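Local coordinates for esterase YbfF (Escherichia coli, PDB 3BF7), which is an alpha/beta-hydrolase-fold esterase with a helical cap that probably hydrolyses ester or thioester substrates, bound in a crevice formed by the domain arrangement, at residues K82-M96 against R105-Y119. The protein carries 1 engineered substitution. Sequence-based numbering, arbitrary orientation.
Sequences KATFIGHSMGGKAVM and RIDKLVAIDIAPVDY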
ATOM      1  N   LYS A  82      -3.521   2.800 -19.324  1.00 14.58           N
ATOM      2  CA  LYS A  82      -2.317   2.349 -18.637  1.00 14.17           C
ATOM      3  C   LYS A  82      -1.886   3.372 -17.597  1.00 12.13           C
ATOM      4  O   LYS A  82      -2.025   4.577 -17.802  1.00 12.35           O
ATOM      5  CB  LYS A  82      -1.196   2.132 -19.657  1.00 17.02           C
ATOM      6  CG  LYS A  82       0.107   1.607 -19.075  1.00 20.89           C
ATOM      7  CD  LYS A  82       1.166   1.433 -20.158  1.00 23.89           C
ATOM      8  CE  LYS A  82       1.496   2.757 -20.836  1.00 26.05           C
ATOM      9  NZ  LYS A  82       2.537   2.608 -21.893  1.00 28.00           N
ATOM     10  N   ALA A  83      -1.362   2.888 -16.477  1.00 10.43           N
ATOM     11  CA  ALA A  83      -0.917   3.779 -15.419  1.00  9.26           C
ATOM     12  C   ALA A  83       0.306   3.241 -14.707  1.00  8.33           C
ATOM     13  O   ALA A  83       0.615   2.053 -14.779  1.00  8.71           O
ATOM     14  CB  ALA A  83      -2.039   3.988 -14.407  1.00 10.39           C
ATOM     15  N   THR A  84       1.014   4.143 -14.043  1.00  7.78           N
ATOM     16  CA  THR A  84       2.164   3.776 -13.238  1.00  7.52           C
ATOM     17  C   THR A  84       1.548   3.512 -11.869  1.00  7.08           C
ATOM     18  O   THR A  84       0.656   4.244 -11.437  1.00  7.66           O
ATOM     19  CB  THR A  84       3.175   4.932 -13.171  1.00  8.20           C
ATOM     20  OG1 THR A  84       3.908   4.971 -14.400  1.00  9.55           O
ATOM     21  CG2 THR A  84       4.143   4.764 -12.005  1.00  8.43           C
ATOM     22  N   PHE A  85       2.003   2.459 -11.201  1.00  6.24           N
ATOM     23  CA  PHE A  85       1.469   2.091  -9.897  1.00  6.59           C
ATOM     24  C   PHE A  85       2.523   2.148  -8.807  1.00  6.82           C
ATOM     25  O   PHE A  85       3.641   1.659  -8.984  1.00  6.95           O
ATOM     26  CB  PHE A  85       0.897   0.675  -9.949  1.00  7.31           C
ATOM     27  CG  PHE A  85      -0.416   0.574 -10.672  1.00  7.51           C
ATOM     28  CD1 PHE A  85      -1.613   0.594  -9.963  1.00  7.29           C
ATOM     29  CD2 PHE A  85      -0.461   0.458 -12.057  1.00  7.75           C
ATOM     30  CE1 PHE A  85      -2.837   0.500 -10.622  1.00  8.28           C
ATOM     31  CE2 PHE A  85      -1.681   0.366 -12.726  1.00  8.84           C
ATOM     32  CZ  PHE A  85      -2.868   0.384 -12.004  1.00  9.07           C
ATOM     33  N   ILE A  86       2.147   2.738  -7.677  1.00  6.39           N
ATOM     34  CA  ILE A  86       3.024   2.845  -6.516  1.00  6.07           C
ATOM     35  C   ILE A  86       2.242   2.273  -5.337  1.00  5.06           C
ATOM     36  O   ILE A  86       1.181   2.788  -4.983  1.00  6.04           O
ATOM     37  CB  ILE A  86       3.389   4.317  -6.213  1.00  7.04           C
ATOM     38  CG1 ILE A  86       4.118   4.929  -7.413  1.00  7.85           C
ATOM     39  CG2 ILE A  86       4.250   4.397  -4.958  1.00  8.27           C
ATOM     40  CD1 ILE A  86       4.487   6.395  -7.241  1.00 10.21           C
ATOM     41  N   GLY A  87       2.754   1.205  -4.735  1.00  5.59           N
ATOM     42  CA  GLY A  87       2.048   0.605  -3.622  1.00  6.00           C
ATOM     43  C   GLY A  87       2.926   0.322  -2.425  1.00  5.71           C
ATOM     44  O   GLY A  87       4.092  -0.071  -2.564  1.00  6.21           O
ATOM     45  N   HIS A  88       2.364   0.538  -1.241  1.00  5.78           N
ATOM     46  CA  HIS A  88       3.069   0.277   0.004  1.00  5.98           C
ATOM     47  C   HIS A  88       2.584  -1.029   0.630  1.00  5.66           C
ATOM     48  O   HIS A  88       1.378  -1.230   0.809  1.00  5.99           O
ATOM     49  CB  HIS A  88       2.835   1.401   1.014  1.00  6.41           C
ATOM     50  CG  HIS A  88       3.417   1.118   2.364  1.00  6.19           C
ATOM     51  ND1 HIS A  88       2.652   1.049   3.509  1.00  6.50           N
ATOM     52  CD2 HIS A  88       4.692   0.867   2.747  1.00  6.92           C
ATOM     53  CE1 HIS A  88       3.432   0.765   4.538  1.00  7.26           C
ATOM     54  NE2 HIS A  88       4.674   0.649   4.103  1.00  6.23           N
ATOM     55  N   SER A  89       3.529  -1.910   0.949  1.00  6.10           N
ATOM     56  CA  SER A  89       3.235  -3.172   1.618  1.00  6.47           C
ATOM     57  C   SER A  89       2.102  -3.947   0.935  1.00  6.18           C
ATOM     58  O   SER A  89       2.257  -4.335  -0.216  1.00  6.06           O
ATOM     59  CB  SER A  89       2.912  -2.880   3.088  1.00  7.51           C
ATOM     60  OG  SER A  89       3.318  -3.947   3.925  1.00  6.73           O
ATOM     61  N   MET A  90       0.985  -4.187   1.622  1.00  6.59           N
ATOM     62  CA  MET A  90      -0.131  -4.911   1.002  1.00  6.86           C
ATOM     63  C   MET A  90      -0.477  -4.305  -0.365  1.00  6.01           C
ATOM     64  O   MET A  90      -0.758  -5.026  -1.322  1.00  5.94           O
ATOM     65  CB  MET A  90      -1.364  -4.867   1.915  1.00  6.86           C
ATOM     66  CG  MET A  90      -2.626  -5.477   1.316  1.00  8.05           C
ATOM     67  SD  MET A  90      -4.077  -5.176   2.348  1.00  8.92           S
ATOM     68  CE  MET A  90      -4.375  -3.432   1.979  1.00  9.38           C
ATOM     69  N   GLY A  91      -0.456  -2.976  -0.439  1.00  5.88           N
ATOM     70  CA  GLY A  91      -0.746  -2.287  -1.688  1.00  6.47           C
ATOM     71  C   GLY A  91       0.307  -2.599  -2.736  1.00  5.59           C
ATOM     72  O   GLY A  91       0.010  -2.664  -3.928  1.00  6.65           O
ATOM     73  N   GLY A  92       1.548  -2.769  -2.285  1.00  5.79           N
ATOM     74  CA  GLY A  92       2.632  -3.120  -3.185  1.00  5.60           C
ATOM     75  C   GLY A  92       2.414  -4.531  -3.704  1.00  5.67           C
ATOM     76  O   GLY A  92       2.700  -4.820  -4.865  1.00  6.22           O
ATOM     77  N   LYS A  93       1.923  -5.423  -2.847  1.00  5.54           N
ATOM     78  CA  LYS A  93       1.643  -6.785  -3.288  1.00  5.42           C
ATOM     79  C   LYS A  93       0.498  -6.781  -4.310  1.00  5.20           C
ATOM     80  O   LYS A  93       0.532  -7.534  -5.281  1.00  6.08           O
ATOM     81  CB  LYS A  93       1.315  -7.688  -2.092  1.00  6.12           C
ATOM     82  CG  LYS A  93       2.552  -8.343  -1.480  1.00  6.03           C
ATOM     83  CD  LYS A  93       2.207  -9.182  -0.259  1.00  6.17           C
ATOM     84  CE  LYS A  93       3.394 -10.021   0.199  1.00  5.90           C
ATOM     85  NZ  LYS A  93       3.064 -10.807   1.424  1.00  6.64           N
ATOM     86  N   ALA A  94      -0.500  -5.921  -4.118  1.00  5.73           N
ATOM     87  CA  ALA A  94      -1.604  -5.844  -5.072  1.00  6.47           C
ATOM     88  C   ALA A  94      -1.087  -5.375  -6.436  1.00  5.63           C
ATOM     89  O   ALA A  94      -1.476  -5.907  -7.479  1.00  6.33           O
ATOM     90  CB  ALA A  94      -2.677  -4.888  -4.559  1.00  7.38           C
ATOM     91  N   VAL A  95      -0.206  -4.381  -6.422  1.00  6.12           N
ATOM     92  CA  VAL A  95       0.366  -3.848  -7.650  1.00  6.06           C
ATOM     93  C   VAL A  95       1.261  -4.884  -8.328  1.00  6.21           C
ATOM     94  O   VAL A  95       1.253  -5.011  -9.554  1.00  6.61           O
ATOM     95  CB  VAL A  95       1.160  -2.558  -7.354  1.00  8.22           C
ATOM     96  CG1 VAL A  95       2.025  -2.172  -8.547  1.00 11.31           C
ATOM     97  CG2 VAL A  95       0.187  -1.437  -7.000  1.00  8.94           C
ATOM     98  N   MET A  96       2.038  -5.624  -7.542  1.00  6.20           N
ATOM     99  CA  MET A  96       2.881  -6.652  -8.134  1.00  6.46           C
ATOM    100  C   MET A  96       2.002  -7.743  -8.748  1.00  6.55           C
ATOM    101  O   MET A  96       2.309  -8.260  -9.821  1.00  6.79           O
ATOM    102  CB  MET A  96       3.831  -7.255  -7.095  1.00  6.59           C
ATOM    103  CG  MET A  96       4.939  -6.297  -6.673  1.00  6.37           C
ATOM    104  SD  MET A  96       6.175  -7.027  -5.576  1.00  6.57           S
ATOM    105  CE  MET A  96       5.232  -7.192  -4.056  1.00  7.38           C
ATOM    106  N   ARG A 105      -1.762  -2.961 -18.580  1.00 12.09           N
ATOM    107  CA  ARG A 105      -2.379  -1.815 -17.922  1.00 11.69           C
ATOM    108  C   ARG A 105      -1.392  -1.084 -17.013  1.00 11.27           C
ATOM    109  O   ARG A 105      -1.737  -0.072 -16.401  1.00 11.04           O
ATOM    110  CB  ARG A 105      -3.598  -2.259 -17.105  1.00 12.24           C
ATOM    111  CG  ARG A 105      -4.644  -3.048 -17.898  1.00 12.82           C
ATOM    112  CD  ARG A 105      -5.154  -2.278 -19.116  1.00 13.19           C
ATOM    113  NE  ARG A 105      -5.989  -1.131 -18.765  1.00 12.60           N
ATOM    114  CZ  ARG A 105      -7.263  -1.210 -18.391  1.00 12.08           C
ATOM    115  NH1 ARG A 105      -7.867  -2.387 -18.312  1.00 12.05           N
ATOM    116  NH2 ARG A 105      -7.939  -0.105 -18.103  1.00 12.43           N
ATOM    117  N   ILE A 106      -0.163  -1.591 -16.936  1.00 11.04           N
ATOM    118  CA  ILE A 106       0.870  -0.992 -16.092  1.00 12.32           C
ATOM    119  C   ILE A 106       2.033  -0.412 -16.894  1.00 13.13           C
ATOM    120  O   ILE A 106       2.515  -1.027 -17.848  1.00 14.58           O
ATOM    121  CB  ILE A 106       1.473  -2.029 -15.120  1.00 13.98           C
ATOM    122  CG1 ILE A 106       0.363  -2.722 -14.333  1.00 15.48           C
ATOM    123  CG2 ILE A 106       2.447  -1.347 -14.165  1.00 13.55           C
ATOM    124  CD1 ILE A 106       0.857  -3.876 -13.485  1.00 17.05           C
ATOM    125  N   ASP A 107       2.478   0.775 -16.498  1.00 12.89           N
ATOM    126  CA  ASP A 107       3.611   1.428 -17.138  1.00 13.55           C
ATOM    127  C   ASP A 107       4.793   1.112 -16.226  1.00 13.11           C
ATOM    128  O   ASP A 107       5.487   0.114 -16.420  1.00 13.22           O
ATOM    129  CB  ASP A 107       3.389   2.940 -17.215  1.00 15.82           C
ATOM    130  CG  ASP A 107       4.462   3.646 -18.021  1.00 17.07           C
ATOM    131  OD1 ASP A 107       5.448   2.984 -18.410  1.00 18.62           O
ATOM    132  OD2 ASP A 107       4.322   4.862 -18.262  1.00 18.97           O
ATOM    133  N   LYS A 108       5.013   1.956 -15.222  1.00 11.47           N
ATOM    134  CA  LYS A 108       6.090   1.724 -14.270  1.00  9.54           C
ATOM    135  C   LYS A 108       5.516   1.202 -12.953  1.00  7.96           C
ATOM    136  O   LYS A 108       4.306   1.299 -12.712  1.00  7.77           O
ATOM    137  CB  LYS A 108       6.901   3.003 -14.060  1.00 10.48           C
ATOM    138  CG  LYS A 108       7.648   3.413 -15.323  1.00 14.87           C
ATOM    139  CD  LYS A 108       8.729   4.438 -15.046  1.00 17.33           C
ATOM    140  CE  LYS A 108       9.550   4.699 -16.298  1.00 21.12           C
ATOM    141  NZ  LYS A 108      10.713   5.581 -16.021  1.00 24.68           N
ATOM    142  N   LEU A 109       6.383   0.648 -12.109  1.00  7.09           N
ATOM    143  CA  LEU A 109       5.954   0.057 -10.850  1.00  7.51           C
ATOM    144  C   LEU A 109       6.908   0.341  -9.702  1.00  5.96           C
ATOM    145  O   LEU A 109       8.119   0.172  -9.836  1.00  6.25           O
ATOM    146  CB  LEU A 109       5.813  -1.462 -11.033  1.00  9.09           C
ATOM    147  CG  LEU A 109       5.357  -2.341  -9.861  1.00 10.23           C
ATOM    148  CD1 LEU A 109       4.856  -3.665 -10.407  1.00 13.04           C
ATOM    149  CD2 LEU A 109       6.489  -2.569  -8.870  1.00 12.84           C
ATOM    150  N   VAL A 110       6.348   0.767  -8.574  1.00  5.80           N
ATOM    151  CA  VAL A 110       7.124   1.045  -7.371  1.00  5.50           C
ATOM    152  C   VAL A 110       6.483   0.295  -6.208  1.00  5.22           C
ATOM    153  O   VAL A 110       5.284   0.436  -5.959  1.00  6.26           O
ATOM    154  CB  VAL A 110       7.135   2.551  -7.028  1.00  6.07           C
ATOM    155  CG1 VAL A 110       7.981   2.798  -5.785  1.00  7.44           C
ATOM    156  CG2 VAL A 110       7.679   3.351  -8.201  1.00  7.01           C
ATOM    157  N   ALA A 111       7.284  -0.501  -5.507  1.00  5.20           N
ATOM    158  CA  ALA A 111       6.817  -1.273  -4.362  1.00  5.59           C
ATOM    159  C   ALA A 111       7.595  -0.784  -3.149  1.00  5.31           C
ATOM    160  O   ALA A 111       8.817  -0.939  -3.082  1.00  5.90           O
ATOM    161  CB  ALA A 111       7.062  -2.757  -4.593  1.00  7.16           C
ATOM    162  N   ILE A 112       6.883  -0.197  -2.192  1.00  5.42           N
ATOM    163  CA  ILE A 112       7.501   0.357  -0.991  1.00  5.96           C
ATOM    164  C   ILE A 112       7.484  -0.635   0.171  1.00  5.29           C
ATOM    165  O   ILE A 112       6.423  -1.124   0.576  1.00  5.87           O
ATOM    166  CB  ILE A 112       6.803   1.677  -0.576  1.00  6.13           C
ATOM    167  CG1 ILE A 112       6.782   2.646  -1.766  1.00  6.43           C
ATOM    168  CG2 ILE A 112       7.538   2.311   0.596  1.00  7.40           C
ATOM    169  CD1 ILE A 112       6.034   3.942  -1.506  1.00  8.83           C
ATOM    170  N   ASP A 113       8.684  -0.906   0.682  1.00  5.89           N
ATOM    171  CA  ASP A 113       8.969  -1.839   1.773  1.00  5.92           C
ATOM    172  C   ASP A 113       8.120  -3.098   1.768  1.00  5.71           C
ATOM    173  O   ASP A 113       7.367  -3.381   2.706  1.00  6.27           O
ATOM    174  CB  ASP A 113       8.888  -1.163   3.142  1.00  6.61           C
ATOM    175  CG  ASP A 113       9.750  -1.875   4.168  1.00  6.61           C
ATOM    176  OD1 ASP A 113       9.243  -2.225   5.252  1.00  6.76           O
ATOM    177  OD2 ASP A 113      10.948  -2.094   3.873  1.00  7.17           O
ATOM    178  N   ILE A 114       8.296  -3.875   0.709  1.00  6.20           N
ATOM    179  CA  ILE A 114       7.559  -5.111   0.538  1.00  5.61           C
ATOM    180  C   ILE A 114       8.256  -6.003  -0.490  1.00  5.72           C
ATOM    181  O   ILE A 114       8.908  -5.517  -1.421  1.00  6.89           O
ATOM    182  CB  ILE A 114       6.107  -4.801   0.068  1.00  6.62           C
ATOM    183  CG1 ILE A 114       5.248  -6.065   0.088  1.00  7.28           C
ATOM    184  CG2 ILE A 114       6.127  -4.185  -1.324  1.00  8.35           C
ATOM    185  CD1 ILE A 114       4.997  -6.605   1.477  1.00  8.52           C
ATOM    186  N   ALA A 115       8.128  -7.312  -0.302  1.00  6.01           N
ATOM    187  CA  ALA A 115       8.699  -8.287  -1.222  1.00  5.99           C
ATOM    188  C   ALA A 115       7.577  -9.243  -1.620  1.00  6.02           C
ATOM    189  O   ALA A 115       6.635  -9.460  -0.853  1.00  6.23           O
ATOM    190  CB  ALA A 115       9.830  -9.056  -0.554  1.00  7.15           C
ATOM    191  N   PRO A 116       7.651  -9.815  -2.831  1.00  5.96           N
ATOM    192  CA  PRO A 116       6.627 -10.750  -3.307  1.00  6.39           C
ATOM    193  C   PRO A 116       6.872 -12.127  -2.703  1.00  6.47           C
ATOM    194  O   PRO A 116       7.318 -13.060  -3.379  1.00  6.68           O
ATOM    195  CB  PRO A 116       6.814 -10.718  -4.821  1.00  6.65           C
ATOM    196  CG  PRO A 116       8.291 -10.529  -4.961  1.00  6.31           C
ATOM    197  CD  PRO A 116       8.608  -9.487  -3.904  1.00  6.39           C
ATOM    198  N   VAL A 117       6.575 -12.233  -1.411  1.00  6.22           N
ATOM    199  CA  VAL A 117       6.777 -13.463  -0.666  1.00  7.08           C
ATOM    200  C   VAL A 117       5.725 -13.639   0.418  1.00  6.76           C
ATOM    201  O   VAL A 117       5.098 -12.674   0.857  1.00  6.42           O
ATOM    202  CB  VAL A 117       8.154 -13.462   0.050  1.00  6.60           C
ATOM    203  CG1 VAL A 117       9.279 -13.332  -0.965  1.00  9.41           C
ATOM    204  CG2 VAL A 117       8.212 -12.322   1.075  1.00  7.36           C
ATOM    205  N   ASP A 118       5.539 -14.888   0.833  1.00  7.20           N
ATOM    206  CA  ASP A 118       4.634 -15.218   1.927  1.00  6.56           C
ATOM    207  C   ASP A 118       5.559 -15.124   3.145  1.00  6.65           C
ATOM    208  O   ASP A 118       6.501 -15.908   3.272  1.00  7.75           O
ATOM    209  CB  ASP A 118       4.124 -16.652   1.777  1.00  7.98           C
ATOM    210  CG  ASP A 118       3.134 -17.045   2.860  1.00  8.99           C
ATOM    211  OD1 ASP A 118       3.114 -16.406   3.934  1.00  7.92           O
ATOM    212  OD2 ASP A 118       2.377 -18.015   2.636  1.00 10.87           O
ATOM    213  N   TYR A 119       5.309 -14.169   4.031  1.00  6.54           N
ATOM    214  CA  TYR A 119       6.173 -14.002   5.194  1.00  7.50           C
ATOM    215  C   TYR A 119       6.019 -15.088   6.256  1.00  7.42           C
ATOM    216  O   TYR A 119       6.875 -15.231   7.126  1.00  8.65           O
ATOM    217  CB  TYR A 119       5.971 -12.612   5.796  1.00  7.39           C
ATOM    218  CG  TYR A 119       6.498 -11.503   4.909  1.00  7.36           C
ATOM    219  CD1 TYR A 119       7.866 -11.235   4.830  1.00  7.87           C
ATOM    220  CD2 TYR A 119       5.632 -10.728   4.142  1.00  7.42           C
ATOM    221  CE1 TYR A 119       8.356 -10.217   4.007  1.00  7.24           C
ATOM    222  CE2 TYR A 119       6.110  -9.712   3.319  1.00  7.78           C
ATOM    223  CZ  TYR A 119       7.467  -9.459   3.258  1.00  6.29           C
ATOM    224  OH  TYR A 119       7.929  -8.438   2.457  1.00  6.56           O
TER
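Strands 83-88 and 108-112 pair in parallel, their axes 8° apart and 4.8 Å at closest approach; a ladder of backbone bonds runs from F85 N-K108 O to S89 N-I112 O. At a beta bulge between A83 and F85, T84 OG1 takes a weak bond from K108 N (3.3 Å). On one sheet face I86 CG1 lies alongside V110 CB (3.9 Å). On the other, V95 CG1 reaches L109 CG at 3.6 Å. Past the strand end, M96 sets SD 3.8 Å from P116 CB, and the bend at chi3 (-71°) turns CE to P116 N (3.8 Å). K93 crosses I114 at about a right angle, CG 3.9 Å from I114 CG1; its extended chain carries NZ to V117 O (2.8 Å), nearly in line with the carbonyl. Shortening K93 to an alanine would probably leave V117 O without this donor and loop 115-119 less tied to the helix. The strained S89 backbone (phi 50°) fits a nucleophile elbow, and D113 OD1, held by S206 OG and H234 ND1, is consistent with a Ser-His-Asp triad. Strand 83-88, helix 90-101 and strand 106-112 form a beta-alpha-beta unit, with strand 19-22 hydrogen-bonded along the other edge of 83-88 and helix 64-78 touching K93.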